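Local coordinates for protein tryptophan halogenase (Shewanella frigidimarina, PDB 2PYX) that probably acts as a flavin-dependent halogenase of the tryptophan halogenase family, binding FAD and carrying out monooxygenase-type chemistry, at residues Lys89-Arg93 / Gln144-Gln149; Gln279-Trp285 / Gly296-Ser300. One frame throughout, in Å; residues are numbered along the deposited sequence.

Interaction 1 (Lys89-Arg93 / Gln144-Gln149)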
loop_
_atom_site.group_PDB
_atom_site.type_symbol
_atom_site.label_atom_id
_atom_site.label_comp_id
_atom_site.label_asym_id
_atom_site.label_seq_id
_atom_site.Cartn_x
_atom_site.Cartn_y
_atom_site.Cartn_z
ATOM N N LYS A 89 -11.297 2.366 3.334
ATOM C CA LYS A 89 -10.160 2.682 4.207
ATOM C C LYS A 89 -9.790 4.153 4.007
ATOM O O LYS A 89 -9.518 4.566 2.889
ATOM C CB LYS A 89 -8.971 1.802 3.830
ATOM C CG LYS A 89 -7.676 2.152 4.529
ATOM C CD LYS A 89 -6.513 1.337 4.002
ATOM C CE LYS A 89 -5.214 1.845 4.562
ATOM N NZ LYS A 89 -4.084 1.205 3.825
ATOM N N GLN A 90 -9.746 4.928 5.079
ATOM C CA GLN A 90 -9.443 6.360 5.041
ATOM C C GLN A 90 -8.086 6.759 5.597
ATOM O O GLN A 90 -7.779 7.950 5.720
ATOM C CB GLN A 90 -10.565 7.142 5.741
ATOM C CG GLN A 90 -11.844 7.081 4.943
ATOM C CD GLN A 90 -12.919 7.920 5.570
ATOM O OE1 GLN A 90 -12.864 9.155 5.539
ATOM N NE2 GLN A 90 -13.891 7.252 6.178
ATOM N N GLY A 91 -7.273 5.745 5.917
ATOM C CA GLY A 91 -5.908 5.937 6.413
ATOM C C GLY A 91 -5.548 4.869 7.421
ATOM O O GLY A 91 -6.132 3.783 7.421
ATOM N N SER A 92 -4.522 5.166 8.215
ATOM C CA SER A 92 -4.020 4.296 9.278
ATOM C C SER A 92 -4.033 5.051 10.591
ATOM O O SER A 92 -3.555 6.183 10.670
ATOM C CB SER A 92 -2.586 3.854 9.014
ATOM O OG SER A 92 -2.476 3.035 7.860
ATOM N N ARG A 93 -4.612 4.410 11.608
ATOM C CA ARG A 93 -4.580 4.953 12.950
ATOM C C ARG A 93 -3.584 4.169 13.776
ATOM O O ARG A 93 -3.658 2.939 13.862
ATOM C CB ARG A 93 -5.931 4.913 13.635
ATOM C CG ARG A 93 -5.941 5.693 14.957
ATOM C CD ARG A 93 -7.300 5.702 15.588
ATOM N NE ARG A 93 -8.316 6.250 14.698
ATOM C CZ ARG A 93 -8.477 7.547 14.442
ATOM N NH1 ARG A 93 -7.684 8.435 15.006
ATOM N NH2 ARG A 93 -9.431 7.952 13.615
ATOM N N GLN A 144 -10.884 14.196 8.379
ATOM C CA GLN A 144 -10.928 12.746 8.601
ATOM C C GLN A 144 -10.626 12.292 10.001
ATOM O O GLN A 144 -11.043 11.211 10.417
ATOM C CB GLN A 144 -9.959 12.037 7.644
ATOM C CG GLN A 144 -10.597 11.771 6.346
ATOM C CD GLN A 144 -9.713 11.070 5.325
ATOM O OE1 GLN A 144 -8.528 11.324 5.271
ATOM N NE2 GLN A 144 -10.326 10.245 4.460
ATOM N N GLN A 145 -9.859 13.064 10.756
ATOM C CA GLN A 145 -9.563 12.653 12.132
ATOM C C GLN A 145 -10.871 12.525 12.895
ATOM O O GLN A 145 -11.194 11.455 13.414
ATOM C CB GLN A 145 -8.597 13.604 12.836
ATOM C CG GLN A 145 -8.311 13.335 14.318
ATOM C CD GLN A 145 -7.791 11.911 14.596
ATOM O OE1 GLN A 145 -8.359 10.919 14.122
ATOM N NE2 GLN A 145 -6.717 11.813 15.351
ATOM N N VAL A 146 -11.654 13.598 12.873
ATOM C CA VAL A 146 -12.939 13.631 13.555
ATOM C C VAL A 146 -13.921 12.618 12.952
ATOM O O VAL A 146 -14.573 11.896 13.692
ATOM C CB VAL A 146 -13.528 15.069 13.546
ATOM C CG1 VAL A 146 -14.961 15.048 14.022
ATOM C CG2 VAL A 146 -12.670 15.993 14.414
ATOM N N LEU A 147 -13.997 12.539 11.622
ATOM C CA LEU A 147 -14.981 11.696 10.978
ATOM C C LEU A 147 -14.697 10.206 11.181
ATOM O O LEU A 147 -15.592 9.415 11.416
ATOM C CB LEU A 147 -15.083 12.053 9.497
ATOM C CG LEU A 147 -15.482 13.518 9.235
ATOM C CD1 LEU A 147 -15.323 13.927 7.782
ATOM C CD2 LEU A 147 -16.905 13.780 9.665
ATOM N N THR A 148 -13.432 9.814 11.100
ATOM C CA THR A 148 -13.078 8.418 11.296
ATOM C C THR A 148 -13.236 8.013 12.767
ATOM O O THR A 148 -13.579 6.872 13.048
ATOM C CB THR A 148 -11.662 8.091 10.750
ATOM O OG1 THR A 148 -10.699 8.897 11.417
ATOM C CG2 THR A 148 -11.601 8.326 9.261
ATOM N N GLN A 149 -12.988 8.948 13.692
ATOM C CA GLN A 149 -13.236 8.666 15.117
ATOM C C GLN A 149 -14.710 8.301 15.335
ATOM O O GLN A 149 -15.059 7.468 16.189
ATOM C CB GLN A 149 -12.839 9.866 15.962
ATOM C CG GLN A 149 -11.324 9.987 16.124
ATOM C CD GLN A 149 -10.871 11.293 16.788
ATOM O OE1 GLN A 149 -9.767 11.358 17.337
ATOM N NE2 GLN A 149 -11.720 12.329 16.749
#
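Arg93 reaches from strand 87-95 to the side of helix 144-149 and gives its guanidinium edge to the side-chain carbonyl of Gln145. In the conformer described, the bond from Arg93 NH1 to Gln145 OE1 is 2.7 Å long, nearly straight at 163°, and arrives on a lone pair of the oxygen. Guanidinium and amide are almost coplanar, 8° apart, and OE1 is held firmly by NH1 and only weakly by NH2. Arg93 has a second conformer, so this grip may not be constant. The Gln145 side chain leaves its helix pointing away from Arg93, and the bend at chi2 (56°) brings the amide back.

An amide-amide pair is made at the break in strand 87-95. Gln144 NE2 donates to Gln90 OE1 over 3.0 Å, in the carbonyl plane of Gln90, although the two amides are turned well away from each other. Ser114 N and Asn167 O hold the Gln144 amide further, at its oxygen and nitrogen. With Gln90 replaced by an alanine, Gln144 NE2 would probably be left with Asn167 O alone of these two acceptors, and the Thr148 methyl would lose its neighbour.

That methyl, Thr148 CG2, lies along the Gln90 side chain, 3.9 Å from its CB. Thr148 OG1 turns back against Gln144 O, which accepts from Thr148 N.

Helix 144-149 thus packs on the mixed sheet beside Lys89, the predicted active-site residue; Arg93 and Gln145 also touch strand 108-112. The hydrogen bonds across the contact come from side chains alone, and the charge of Arg93 probably polarises the neutral amide it meets.

Interaction 2 (Gln279-Trp285 / Gly296-Ser300)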
loop_
_atom_site.group_PDB
_atom_site.type_symbol
_atom_site.label_atom_id
_atom_site.label_comp_id
_atom_site.label_asym_id
_atom_site.label_seq_id
_atom_site.Cartn_x
_atom_site.Cartn_y
_atom_site.Cartn_z
ATOM N N GLN A 279 3.308 -2.877 20.019
ATOM C CA GLN A 279 3.508 -3.919 21.027
ATOM C C GLN A 279 4.970 -3.872 21.478
ATOM O O GLN A 279 5.758 -3.062 20.928
ATOM C CB GLN A 279 3.138 -5.283 20.445
ATOM C CG GLN A 279 1.761 -5.379 19.838
ATOM C CD GLN A 279 0.655 -5.183 20.860
ATOM O OE1 GLN A 279 0.744 -5.709 21.994
ATOM N NE2 GLN A 279 -0.393 -4.419 20.488
ATOM N N PRO A 280 5.366 -4.692 22.479
ATOM C CA PRO A 280 6.759 -4.634 22.930
ATOM C C PRO A 280 7.820 -4.895 21.858
ATOM O O PRO A 280 8.919 -4.338 21.989
ATOM C CB PRO A 280 6.799 -5.675 24.057
ATOM C CG PRO A 280 5.393 -5.648 24.602
ATOM C CD PRO A 280 4.529 -5.530 23.377
ATOM N N ASN A 281 7.491 -5.726 20.871
ATOM C CA ASN A 281 8.464 -6.172 19.891
ATOM C C ASN A 281 7.986 -6.074 18.454
ATOM O O ASN A 281 8.465 -6.826 17.598
ATOM C CB ASN A 281 8.939 -7.593 20.233
ATOM C CG ASN A 281 9.706 -7.614 21.514
ATOM O OD1 ASN A 281 10.783 -7.059 21.589
ATOM N ND2 ASN A 281 9.155 -8.251 22.544
ATOM N N GLY A 282 7.060 -5.156 18.207
ATOM C CA GLY A 282 6.514 -4.966 16.881
ATOM C C GLY A 282 5.186 -4.235 16.971
ATOM O O GLY A 282 5.012 -3.364 17.811
ATOM N N TRP A 283 4.258 -4.585 16.108
ATOM C CA TRP A 283 2.953 -3.931 16.086
ATOM C C TRP A 283 1.943 -4.881 15.498
ATOM O O TRP A 283 2.277 -5.785 14.709
ATOM C CB TRP A 283 3.021 -2.609 15.302
ATOM C CG TRP A 283 3.413 -2.763 13.867
ATOM C CD1 TRP A 283 4.696 -2.856 13.336
ATOM C CD2 TRP A 283 2.521 -2.833 12.748
ATOM N NE1 TRP A 283 4.616 -3.003 11.971
ATOM C CE2 TRP A 283 3.305 -2.974 11.582
ATOM C CE3 TRP A 283 1.134 -2.789 12.605
ATOM C CZ2 TRP A 283 2.738 -3.096 10.303
ATOM C CZ3 TRP A 283 0.568 -2.834 11.331
ATOM C CH2 TRP A 283 1.379 -2.992 10.190
ATOM N N ILE A 284 0.676 -4.661 15.879
ATOM C CA ILE A 284 -0.426 -5.475 15.409
ATOM C C ILE A 284 -1.356 -4.715 14.471
ATOM O O ILE A 284 -1.797 -3.619 14.823
ATOM C CB ILE A 284 -1.207 -6.008 16.600
ATOM C CG1 ILE A 284 -0.364 -7.080 17.275
ATOM C CG2 ILE A 284 -2.527 -6.601 16.191
ATOM C CD1 ILE A 284 -0.950 -7.634 18.602
ATOM N N TRP A 285 -1.567 -5.269 13.273
ATOM C CA TRP A 285 -2.497 -4.684 12.302
ATOM C C TRP A 285 -3.892 -5.221 12.564
ATOM O O TRP A 285 -4.063 -6.319 13.120
ATOM C CB TRP A 285 -2.101 -4.948 10.861
ATOM C CG TRP A 285 -2.451 -6.290 10.308
ATOM C CD1 TRP A 285 -3.689 -6.756 9.966
ATOM C CD2 TRP A 285 -1.526 -7.320 9.945
ATOM N NE1 TRP A 285 -3.588 -8.012 9.407
ATOM C CE2 TRP A 285 -2.262 -8.379 9.397
ATOM C CE3 TRP A 285 -0.127 -7.443 10.033
ATOM C CZ2 TRP A 285 -1.647 -9.549 8.938
ATOM C CZ3 TRP A 285 0.466 -8.602 9.600
ATOM C CH2 TRP A 285 -0.291 -9.644 9.066
ATOM N N GLY A 296 -2.850 -9.204 12.563
ATOM C CA GLY A 296 -1.545 -9.825 12.555
ATOM C C GLY A 296 -0.542 -9.085 13.389
ATOM O O GLY A 296 -0.579 -7.862 13.446
ATOM N N TYR A 297 0.366 -9.833 14.024
ATOM C CA TYR A 297 1.433 -9.252 14.789
ATOM C C TYR A 297 2.705 -9.361 13.925
ATOM O O TYR A 297 3.142 -10.453 13.555
ATOM C CB TYR A 297 1.651 -10.038 16.083
ATOM C CG TYR A 297 2.671 -9.492 17.052
ATOM C CD1 TYR A 297 3.141 -8.185 16.975
ATOM C CD2 TYR A 297 3.158 -10.284 18.083
ATOM C CE1 TYR A 297 4.099 -7.698 17.926
ATOM C CE2 TYR A 297 4.094 -9.811 18.981
ATOM C CZ TYR A 297 4.548 -8.518 18.937
ATOM O OH TYR A 297 5.441 -8.004 19.812
ATOM N N VAL A 298 3.245 -8.188 13.559
ATOM C CA VAL A 298 4.534 -8.040 12.892
ATOM C C VAL A 298 5.560 -7.851 13.980
ATOM O O VAL A 298 5.437 -6.934 14.783
ATOM C CB VAL A 298 4.489 -6.790 11.995
ATOM C CG1 VAL A 298 5.878 -6.441 11.480
ATOM C CG2 VAL A 298 3.493 -6.980 10.888
ATOM N N TYR A 299 6.603 -8.668 13.962
ATOM C CA TYR A 299 7.572 -8.627 15.050
ATOM C C TYR A 299 8.982 -9.075 14.613
ATOM O O TYR A 299 9.174 -9.598 13.516
ATOM C CB TYR A 299 7.082 -9.454 16.254
ATOM C CG TYR A 299 6.928 -10.919 16.033
ATOM C CD1 TYR A 299 5.757 -11.427 15.539
ATOM C CD2 TYR A 299 7.952 -11.817 16.353
ATOM C CE1 TYR A 299 5.595 -12.779 15.310
ATOM C CE2 TYR A 299 7.797 -13.184 16.130
ATOM C CZ TYR A 299 6.588 -13.672 15.650
ATOM O OH TYR A 299 6.427 -15.031 15.410
ATOM N N SER A 300 9.939 -8.850 15.499
ATOM C CA SER A 300 11.366 -9.185 15.237
ATOM C C SER A 300 11.753 -10.433 15.989
ATOM O O SER A 300 11.716 -10.420 17.221
ATOM C CB SER A 300 12.223 -8.048 15.707
ATOM O OG SER A 300 13.593 -8.383 15.676
#
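Trp283 and Val298 face each other as an antiparallel hydrogen-bonded pair, Val298 N giving to Trp283 O (2.8 Å) and Trp283 N to Val298 O (2.9 Å). Trp285 and Gly296 form the next such pair, its bond from Gly296 N to Trp285 O the longer of the two at 3.2 Å. Beyond the strand end, Ser300 N reaches Asn281 O nearly in line with the carbonyl. Short CA-H...O contacts run between these bonds, among them Gly282 CA to Val298 O; a side chain on Gly282 would collide with that same oxygen.

Both tryptophans lie on the Val298 face of the sheet. Trp283 turns its ring over Val298, whose CB sits above the five-membered ring toward its rim, while NE1 is bound to Glu358. Its side chain lies about 8 Å from that of Glu361, predicted to bind L-tryptophan. The Trp285 indole swings back over Gly296, with CG placed between backbone N and carbonyl carbon (chi1 80°). Gly296 CA lies 3.4 Å from the centroid of its six-membered ring, only 5° off the normal, a CH-pi contact so close that any CB on Gly296 would run into the ring. Val298 CG2 meets the edge of this indole.

Strands 282-288 and 292-299 make a beta hairpin within the large mixed sheet, and a type I turn from Gln279 to Gly282 leads into it from strand 274-279.

Tyr297 and Ile284 occupy the reverse face, where helix 306-317 packs against both. Ile284 CG1 rests 3.7 Å from Tyr297 CD1. Extended from its strand with CG anti to the backbone N (chi1 -175°), Tyr297 carries its hydroxyl to the turn at Gln279-Gly282, where OH accepts from Asn281 N at 3.2 Å, and Gln279 CB packs against Tyr297 CE1.

From the N terminus, the chain first lays down strand 87-95 and, after about fifty residues that include strand 108-112, returns at helix 144-149, where interaction 1 closes a long loop. Interaction 2 comes wholly later and closes a short one, the hairpin of strands 282-288 and 292-299, so the two contacts follow in series and neither nest nor cross. They meet through one mixed sheet: strand 87-95 pairs in parallel with strand 274-279, which turns into the hairpin. Interaction 1 ties a helix to this sheet, and interaction 2 joins two of its strands. Their nearest atoms are about 7 Å apart, and Lys89, the predicted active-site residue, lies in segment 89-93.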